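PDB 6ORH: glycoside hydrolase from Streptococcus pneumoniae serotype 4, which probably releases fucose from host-derived carbohydrate antigens, as an alpha-L-fucosidase of glycoside hydrolase family 29. Local coordinates for residues P373-V378 / G421-A426; D326-A331 / I445-T450; V396-D401 / Q427-V432. The protein carries 2 engineered substitutions. All coordinates share one frame; numbering follows the deposited sequence.

Contact 1: P373-V378 / G421-A426; sequences PKTFDV and GAVVEA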
loop_
_atom_site.group_PDB
_atom_site.type_symbol
_atom_site.label_atom_id
_atom_site.label_comp_id
_atom_site.label_asym_id
_atom_site.label_seq_id
_atom_site.Cartn_x
_atom_site.Cartn_y
_atom_site.Cartn_z
ATOM N N PRO A 373 28.482 9.288 -7.457
ATOM C CA PRO A 373 27.574 8.269 -6.925
ATOM C C PRO A 373 27.302 8.503 -5.436
ATOM O O PRO A 373 28.224 8.788 -4.667
ATOM C CB PRO A 373 28.290 6.923 -7.156
ATOM C CG PRO A 373 29.471 7.238 -8.069
ATOM C CD PRO A 373 29.765 8.716 -7.914
ATOM N N LYS A 374 26.014 8.472 -5.057
ATOM C CA LYS A 374 25.611 8.576 -3.661
ATOM C C LYS A 374 24.643 7.442 -3.359
ATOM O O LYS A 374 24.065 6.874 -4.281
ATOM C CB LYS A 374 24.933 9.926 -3.383
ATOM C CG LYS A 374 25.720 11.137 -3.859
ATOM C CD LYS A 374 25.276 12.446 -3.243
ATOM C CE LYS A 374 26.096 13.611 -3.760
ATOM N NZ LYS A 374 25.449 14.916 -3.474
ATOM N N THR A 375 24.474 7.121 -2.069
ATOM C CA THR A 375 23.696 5.976 -1.627
ATOM C C THR A 375 22.447 6.467 -0.898
ATOM O O THR A 375 22.556 7.189 0.095
ATOM C CB THR A 375 24.516 5.081 -0.699
ATOM O OG1 THR A 375 25.623 4.687 -1.511
ATOM C CG2 THR A 375 23.787 3.846 -0.232
ATOM N N PHE A 376 21.287 6.054 -1.421
ATOM C CA PHE A 376 20.009 6.550 -0.925
ATOM C C PHE A 376 18.942 5.463 -1.044
ATOM O O PHE A 376 19.122 4.455 -1.737
ATOM C CB PHE A 376 19.630 7.837 -1.660
ATOM C CG PHE A 376 19.564 7.663 -3.162
ATOM C CD1 PHE A 376 18.408 7.204 -3.775
ATOM C CD2 PHE A 376 20.664 7.957 -3.951
ATOM C CE1 PHE A 376 18.351 7.038 -5.152
ATOM C CE2 PHE A 376 20.614 7.786 -5.329
ATOM C CZ PHE A 376 19.456 7.326 -5.925
ATOM N N ASP A 377 17.815 5.661 -0.342
ATOM C CA ASP A 377 16.693 4.744 -0.417
ATOM C C ASP A 377 15.372 5.495 -0.247
ATOM O O ASP A 377 14.340 4.843 -0.107
ATOM C CB ASP A 377 16.779 3.594 0.593
ATOM C CG ASP A 377 16.908 4.008 2.059
ATOM O OD1 ASP A 377 17.047 5.220 2.355
ATOM O OD2 ASP A 377 16.955 3.094 2.890
ATOM N N VAL A 378 15.426 6.834 -0.253
ATOM C CA VAL A 378 14.207 7.635 -0.166
ATOM C C VAL A 378 14.282 8.787 -1.156
ATOM O O VAL A 378 15.251 9.544 -1.170
ATOM C CB VAL A 378 13.955 8.201 1.243
ATOM C CG1 VAL A 378 12.592 8.918 1.272
ATOM C CG2 VAL A 378 13.997 7.117 2.305
ATOM N N GLY A 421 12.623 3.034 -1.727
ATOM C CA GLY A 421 13.023 1.977 -2.638
ATOM C C GLY A 421 14.159 1.199 -1.995
ATOM O O GLY A 421 14.570 1.521 -0.880
ATOM N N ALA A 422 14.649 0.180 -2.710
ATOM C CA ALA A 422 15.839 -0.539 -2.291
ATOM C C ALA A 422 17.013 0.432 -2.222
ATOM O O ALA A 422 17.138 1.334 -3.052
ATOM C CB ALA A 422 16.124 -1.643 -3.276
ATOM N N VAL A 423 17.884 0.229 -1.235
ATOM C CA VAL A 423 19.069 1.057 -1.108
ATOM C C VAL A 423 19.902 0.878 -2.381
ATOM O O VAL A 423 20.105 -0.247 -2.824
ATOM C CB VAL A 423 19.861 0.691 0.164
ATOM C CG1 VAL A 423 20.161 -0.796 0.222
ATOM C CG2 VAL A 423 21.132 1.518 0.292
ATOM N N VAL A 424 20.331 1.993 -2.980
ATOM C CA VAL A 424 21.013 1.995 -4.268
ATOM C C VAL A 424 22.136 3.025 -4.217
ATOM O O VAL A 424 22.028 4.050 -3.545
ATOM C CB VAL A 424 20.038 2.229 -5.444
ATOM C CG1 VAL A 424 19.393 3.607 -5.423
ATOM C CG2 VAL A 424 20.717 2.017 -6.784
ATOM N N GLU A 425 23.248 2.721 -4.909
ATOM C CA GLU A 425 24.301 3.699 -5.137
ATOM C C GLU A 425 24.212 4.147 -6.593
ATOM O O GLU A 425 24.315 3.314 -7.502
ATOM C CB GLU A 425 25.681 3.109 -4.818
ATOM C CG GLU A 425 26.807 4.128 -4.934
ATOM C CD GLU A 425 28.198 3.598 -4.598
ATOM O OE1 GLU A 425 28.567 2.556 -5.157
ATOM O OE2 GLU A 425 28.888 4.206 -3.760
ATOM N N ALA A 426 23.972 5.451 -6.802
ATOM C CA ALA A 426 23.694 5.958 -8.136
ATOM C C ALA A 426 24.011 7.444 -8.214
ATOM O O ALA A 426 24.049 8.148 -7.203
ATOM C CB ALA A 426 22.261 5.664 -8.536
HETATM O O HOH W 1 27.773 6.367 -2.426
#
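F376 lies beside V424 on the antiparallel ladder that joins strand 373-376 to strand 417-426. Its CB packs against Y448 O, at the end of strand 441-448. With CG set between the backbone N and the carbonyl carbon (chi1 57°), the ring swings across toward V424 and A426. CD1 and CE1 then meet V424 CG1, CE1 at 3.6 Å, and this methyl stands over the ring face in a CH-pi contact. CD2 comes nearest V424 O, at 4.2 Å. CZ reaches both the same V424 methyl and A426 CB, while CE2 carries the ring edge to within 3.9 Å of A426 O, which lies near the ring plane. Two pairs of backbone bonds, K374 with A426 and F376 with V424, tie the strands together, and G421 N adds a bond to D377 O. D377 and V378 both face Y448, a classic beta bulge where the chain turns its corner. On the face of the sheet that carries T375 and E425, a water links T375 OG1 (2.9 Å) with E425 OE2 (2.8 Å), and T375 CG2 touches V423 CG2 at 3.6 Å. Backbone bonds thus carry the join, with F376, V424 and A426 adding apolar contact on one face and a water bridge on the other.

Contact 2: D326-A331 / I445-T450; sequences DLALGA and ISLYKT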
loop_
_atom_site.group_PDB
_atom_site.type_symbol
_atom_site.label_atom_id
_atom_site.label_comp_id
_atom_site.label_asym_id
_atom_site.label_seq_id
_atom_site.Cartn_x
_atom_site.Cartn_y
_atom_site.Cartn_z
ATOM N N ASP A 326 20.189 16.002 2.651
ATOM C CA ASP A 326 19.563 15.923 1.341
ATOM C C ASP A 326 20.661 15.735 0.294
ATOM O O ASP A 326 21.336 16.707 -0.082
ATOM C CB ASP A 326 18.764 17.200 1.053
ATOM C CG ASP A 326 18.057 17.183 -0.291
ATOM O OD1 ASP A 326 18.196 16.176 -1.004
ATOM O OD2 ASP A 326 17.391 18.190 -0.614
ATOM N N LEU A 327 20.757 14.504 -0.212
ATOM C CA LEU A 327 21.812 14.104 -1.136
ATOM C C LEU A 327 21.575 14.685 -2.525
ATOM O O LEU A 327 22.435 14.582 -3.411
ATOM C CB LEU A 327 21.878 12.583 -1.187
ATOM C CG LEU A 327 22.183 11.924 0.156
ATOM C CD1 LEU A 327 21.753 10.477 0.132
ATOM C CD2 LEU A 327 23.681 12.038 0.450
ATOM N N ALA A 328 20.396 15.291 -2.736
ATOM C CA ALA A 328 20.097 15.876 -4.027
ATOM C C ALA A 328 20.420 17.370 -4.076
ATOM O O ALA A 328 20.381 17.948 -5.153
ATOM C CB ALA A 328 18.641 15.617 -4.395
ATOM N N LEU A 329 20.756 17.996 -2.937
ATOM C CA LEU A 329 20.949 19.443 -2.937
ATOM C C LEU A 329 22.024 19.823 -3.951
ATOM O O LEU A 329 23.115 19.272 -3.932
ATOM C CB LEU A 329 21.397 19.907 -1.549
ATOM C CG LEU A 329 20.340 20.446 -0.598
ATOM C CD1 LEU A 329 21.007 20.914 0.687
ATOM C CD2 LEU A 329 19.502 21.565 -1.217
ATOM N N GLY A 330 21.714 20.765 -4.840
ATOM C CA GLY A 330 22.669 21.253 -5.823
ATOM C C GLY A 330 22.880 20.321 -7.015
ATOM O O GLY A 330 23.650 20.636 -7.916
ATOM N N ALA A 331 22.199 19.168 -7.046
ATOM C CA ALA A 331 22.240 18.333 -8.240
ATOM C C ALA A 331 21.783 19.115 -9.475
ATOM O O ALA A 331 20.894 19.964 -9.401
ATOM C CB ALA A 331 21.393 17.098 -8.027
ATOM N N ILE A 445 12.896 18.362 -5.120
ATOM C CA ILE A 445 13.202 16.941 -5.141
ATOM C C ILE A 445 14.394 16.742 -4.203
ATOM O O ILE A 445 15.394 17.453 -4.346
ATOM C CB ILE A 445 13.524 16.408 -6.555
ATOM C CG1 ILE A 445 12.343 16.551 -7.523
ATOM C CG2 ILE A 445 13.996 14.962 -6.487
ATOM C CD1 ILE A 445 12.750 16.515 -8.972
ATOM N N SER A 446 14.227 15.852 -3.224
ATOM C CA SER A 446 15.257 15.526 -2.244
ATOM C C SER A 446 15.511 14.021 -2.240
ATOM O O SER A 446 14.643 13.244 -2.641
ATOM C CB SER A 446 14.897 16.046 -0.856
ATOM O OG SER A 446 14.781 17.480 -0.886
ATOM N N LEU A 447 16.710 13.611 -1.786
ATOM C CA LEU A 447 17.083 12.214 -1.649
ATOM C C LEU A 447 17.696 12.011 -0.267
ATOM O O LEU A 447 18.486 12.855 0.182
ATOM C CB LEU A 447 18.131 11.841 -2.708
ATOM C CG LEU A 447 17.631 11.800 -4.154
ATOM C CD1 LEU A 447 18.814 11.711 -5.123
ATOM C CD2 LEU A 447 16.678 10.621 -4.348
ATOM N N TYR A 448 17.307 10.908 0.373
ATOM C CA TYR A 448 17.816 10.577 1.701
ATOM C C TYR A 448 18.155 9.097 1.818
ATOM O O TYR A 448 17.657 8.242 1.076
ATOM C CB TYR A 448 16.797 10.886 2.803
ATOM C CG TYR A 448 16.135 12.234 2.703
ATOM C CD1 TYR A 448 16.817 13.417 2.995
ATOM C CD2 TYR A 448 14.793 12.328 2.349
ATOM C CE1 TYR A 448 16.203 14.657 2.925
ATOM C CE2 TYR A 448 14.172 13.561 2.261
ATOM C CZ TYR A 448 14.866 14.722 2.546
ATOM O OH TYR A 448 14.258 15.936 2.451
ATOM N N LYS A 449 19.007 8.816 2.815
ATOM C CA LYS A 449 19.243 7.466 3.283
ATOM C C LYS A 449 18.620 7.286 4.671
ATOM O O LYS A 449 18.974 8.006 5.611
ATOM C CB LYS A 449 20.758 7.211 3.348
ATOM C CG LYS A 449 21.154 5.813 3.817
ATOM C CD LYS A 449 20.588 4.690 2.977
ATOM C CE LYS A 449 20.735 3.321 3.611
ATOM N NZ LYS A 449 19.780 3.098 4.720
ATOM N N THR A 450 17.770 6.265 4.807
ATOM C CA THR A 450 17.173 5.938 6.096
ATOM C C THR A 450 18.258 5.530 7.087
ATOM O O THR A 450 19.263 4.923 6.713
ATOM C CB THR A 450 16.123 4.821 6.013
ATOM O OG1 THR A 450 16.687 3.599 5.544
ATOM C CG2 THR A 450 14.904 5.185 5.189
HETATM O O HOH W 2 16.867 19.418 -3.149
#
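D326 turns its carboxylate onto the backbone of S446 and L447, where the loop 326-331 lies against strand 441-448. Its CG is anti to the backbone N (chi1 -179°), which carries the acid to the strand. OD1 accepts two N-H groups from opposite faces of the carboxylate plane: L447 N of the strand at 3.1 Å and A328 N of its own loop at 2.9 Å. The second bond makes an Asx turn, inside a type I turn from D326 to L329, so one oxygen both folds the loop and fastens it to the strand. OD2 lies toward S446 OG, but that hydroxyl is crowded in the model and the bond it appears to give is doubtful. A backbone bond from L327 N to L447 O (2.8 Å) completes the join. Beside the polar group the aliphatic chains pack: A328 CB against L447 CG at 4.0 Å, L327 CB against L447 CB at 4.1 Å. Y448 points the other way from L447, yet its ring leans back obliquely, bringing CE1 to 3.9 Å from D326 CA. The D326 side chain is about 9 Å from that of D349, a calcium ligand of this protein, though no calcium is bound to this chain here. The loop follows helix 306-322 and leads into strand 332-334; L322 of that helix packs on Y448, Y323 meets the Y448 ring edge-to-face, and the Y448 hydroxyl bonds E380 of strand 378-382. L447 packs among F376, I379 and L370 in the sandwich interior, while L327 O receives the amine of K374 from edge strand 373-376.

Contact 3: V396-D401 / Q427-V432; sequences VQVEVD and QKIRVV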
loop_
_atom_site.group_PDB
_atom_site.type_symbol
_atom_site.label_atom_id
_atom_site.label_comp_id
_atom_site.label_asym_id
_atom_site.label_seq_id
_atom_site.Cartn_x
_atom_site.Cartn_y
_atom_site.Cartn_z
ATOM N N VAL A 396 9.917 6.704 -10.676
ATOM C CA VAL A 396 11.289 7.132 -10.460
ATOM C C VAL A 396 12.194 5.999 -10.931
ATOM O O VAL A 396 11.939 4.826 -10.665
ATOM C CB VAL A 396 11.507 7.396 -8.959
ATOM C CG1 VAL A 396 12.956 7.791 -8.682
ATOM C CG2 VAL A 396 10.605 8.526 -8.492
ATOM N N GLN A 397 13.281 6.360 -11.629
ATOM C CA GLN A 397 14.239 5.348 -12.040
ATOM C C GLN A 397 15.644 5.805 -11.664
ATOM O O GLN A 397 15.882 6.994 -11.463
ATOM C CB GLN A 397 14.227 5.120 -13.554
ATOM C CG GLN A 397 12.849 5.123 -14.183
ATOM C CD GLN A 397 13.032 5.001 -15.669
ATOM O OE1 GLN A 397 13.771 5.772 -16.279
ATOM N NE2 GLN A 397 12.407 3.988 -16.243
ATOM N N VAL A 398 16.558 4.838 -11.577
ATOM C CA VAL A 398 17.954 5.126 -11.276
ATOM C C VAL A 398 18.823 4.356 -12.267
ATOM O O VAL A 398 18.466 3.250 -12.658
ATOM C CB VAL A 398 18.299 4.799 -9.815
ATOM C CG1 VAL A 398 17.591 5.762 -8.858
ATOM C CG2 VAL A 398 17.962 3.362 -9.450
ATOM N N GLU A 399 19.918 4.977 -12.710
ATOM C CA GLU A 399 20.796 4.290 -13.652
ATOM C C GLU A 399 21.809 3.443 -12.883
ATOM O O GLU A 399 22.527 3.960 -12.031
ATOM C CB GLU A 399 21.491 5.298 -14.563
ATOM C CG GLU A 399 22.218 4.609 -15.725
ATOM C CD GLU A 399 22.884 5.584 -16.687
ATOM O OE1 GLU A 399 23.392 6.614 -16.216
ATOM O OE2 GLU A 399 22.852 5.326 -17.916
ATOM N N VAL A 400 21.846 2.144 -13.211
ATOM C CA VAL A 400 22.698 1.182 -12.536
ATOM C C VAL A 400 23.438 0.419 -13.621
ATOM O O VAL A 400 22.828 -0.328 -14.399
ATOM C CB VAL A 400 21.902 0.243 -11.609
ATOM C CG1 VAL A 400 22.803 -0.802 -10.963
ATOM C CG2 VAL A 400 21.134 1.019 -10.549
ATOM N N ASP A 401 24.754 0.666 -13.692
ATOM C CA ASP A 401 25.599 -0.014 -14.657
ATOM C C ASP A 401 25.068 0.202 -16.072
ATOM O O ASP A 401 25.038 -0.727 -16.879
ATOM C CB ASP A 401 25.707 -1.503 -14.319
ATOM C CG ASP A 401 26.802 -1.777 -13.315
ATOM O OD1 ASP A 401 27.979 -1.674 -13.715
ATOM O OD2 ASP A 401 26.469 -2.059 -12.141
ATOM N N GLN A 427 24.243 7.901 -9.442
ATOM C CA GLN A 427 24.562 9.285 -9.701
ATOM C C GLN A 427 23.444 9.939 -10.511
ATOM O O GLN A 427 23.290 11.160 -10.457
ATOM C CB GLN A 427 25.886 9.355 -10.463
ATOM C CG GLN A 427 26.283 10.776 -10.825
ATOM C CD GLN A 427 27.731 10.854 -11.250
ATOM O OE1 GLN A 427 28.558 10.027 -10.855
ATOM N NE2 GLN A 427 28.013 11.838 -12.082
ATOM N N LYS A 428 22.723 9.131 -11.316
ATOM C CA LYS A 428 21.677 9.675 -12.165
ATOM C C LYS A 428 20.319 9.070 -11.810
ATOM O O LYS A 428 20.186 7.859 -11.646
ATOM C CB LYS A 428 22.018 9.492 -13.643
ATOM C CG LYS A 428 23.321 10.187 -14.044
ATOM C CD LYS A 428 23.612 10.133 -15.515
ATOM C CE LYS A 428 24.949 10.757 -15.863
ATOM N NZ LYS A 428 25.122 10.830 -17.336
ATOM N N ILE A 429 19.326 9.960 -11.694
ATOM C CA ILE A 429 17.965 9.594 -11.313
ATOM C C ILE A 429 17.000 10.255 -12.286
ATOM O O ILE A 429 17.227 11.392 -12.693
ATOM C CB ILE A 429 17.688 10.058 -9.856
ATOM C CG1 ILE A 429 18.675 9.464 -8.837
ATOM C CG2 ILE A 429 16.244 9.779 -9.460
ATOM C CD1 ILE A 429 19.922 10.326 -8.626
ATOM N N ARG A 430 15.890 9.572 -12.639
ATOM C CA ARG A 430 14.846 10.210 -13.429
ATOM C C ARG A 430 13.548 10.201 -12.629
ATOM O O ARG A 430 13.205 9.182 -12.019
ATOM C CB ARG A 430 14.584 9.486 -14.754
ATOM C CG ARG A 430 15.668 9.764 -15.794
ATOM C CD ARG A 430 15.710 8.764 -16.932
ATOM N NE ARG A 430 16.735 9.244 -17.873
ATOM C CZ ARG A 430 17.057 8.638 -19.020
ATOM N NH1 ARG A 430 16.421 7.544 -19.418
ATOM N NH2 ARG A 430 18.005 9.154 -19.786
ATOM N N VAL A 431 12.898 11.367 -12.611
ATOM C CA VAL A 431 11.537 11.489 -12.100
ATOM C C VAL A 431 10.648 11.695 -13.320
ATOM O O VAL A 431 10.821 12.652 -14.094
ATOM C CB VAL A 431 11.416 12.626 -11.063
ATOM C CG1 VAL A 431 9.959 12.864 -10.643
ATOM C CG2 VAL A 431 12.233 12.265 -9.823
ATOM N N VAL A 432 9.662 10.794 -13.491
ATOM C CA VAL A 432 8.832 10.841 -14.681
ATOM C C VAL A 432 7.385 11.036 -14.244
ATOM O O VAL A 432 6.820 10.151 -13.596
ATOM C CB VAL A 432 8.988 9.588 -15.561
ATOM C CG1 VAL A 432 8.200 9.716 -16.862
ATOM C CG2 VAL A 432 10.452 9.279 -15.873
HETATM O O HOH W 3 14.477 5.986 -18.649
HETATM O O HOH W 4 23.785 6.413 -11.876
#
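I429 lies alongside V398, its direct partner, and reaches diagonally to V396. Its CG2 leans toward V396 CG1 and its CG1 toward V398 CG1, each at 3.9 Å, so both arms of the isoleucine are used. With chi1 at -58° CG2 falls anti to the backbone N, which also lays it against Q397 O at 3.4 Å. V396 CG2 turns the other way and makes a looser touch with V431 CG2. F376 of the opposing sheet packs on V398 and I429, and I379 on V396 and V431, so this face is the inner surface of one sheet of the two-sheet beta-sandwich of a galactose-binding-like, F5/8 type C domain. Strands 391-400 and 428-436 are antiparallel neighbours here, joined by paired bonds between Q397 and R430 and by E399 N to K428 O (3.1 Å). On the outer face the bumps are long and polar. Q397 crosses the stem of R430, its OE1 3.6 Å from R430 CD, and the amide and guanidinium planes lie only 19° apart. A water in the guanidinium plane accepts from R430 NH1 (2.6 Å) and donates to Q397 OE1. E399 and K428 run alongside each other, E399 OE1 touching K428 CD. The arginine has further partners: E367 by a salt bridge from NE, E176 of the second subunit by a salt bridge from NH1, and the ring of W404 by cation-pi. W404 lines a glycan pocket, and a bound N-acetylglucosamine unit lies about 5 Å from the Q397 side chain.

All three contacts belong to the C-terminal beta-sandwich. Contacts 1 and 3 are antiparallel strand pairs, one in each sheet, and their strands 417-426 and 428-436 are consecutive; contact 2 instead anchors a loop to strand 441-448, in the same sheet as contact 1. F376 ties the sheets together, its CZ 3.7 Å from I429 CG1, and L447 of contact 2 reaches I429 as well. Contact 2 is the most buried and relies on one carboxylate that bonds the loop and the strand at once. Contacts 1 and 3 each have an apolar inner face and a polar outer one, but only contact 3 has a residue touching the second subunit.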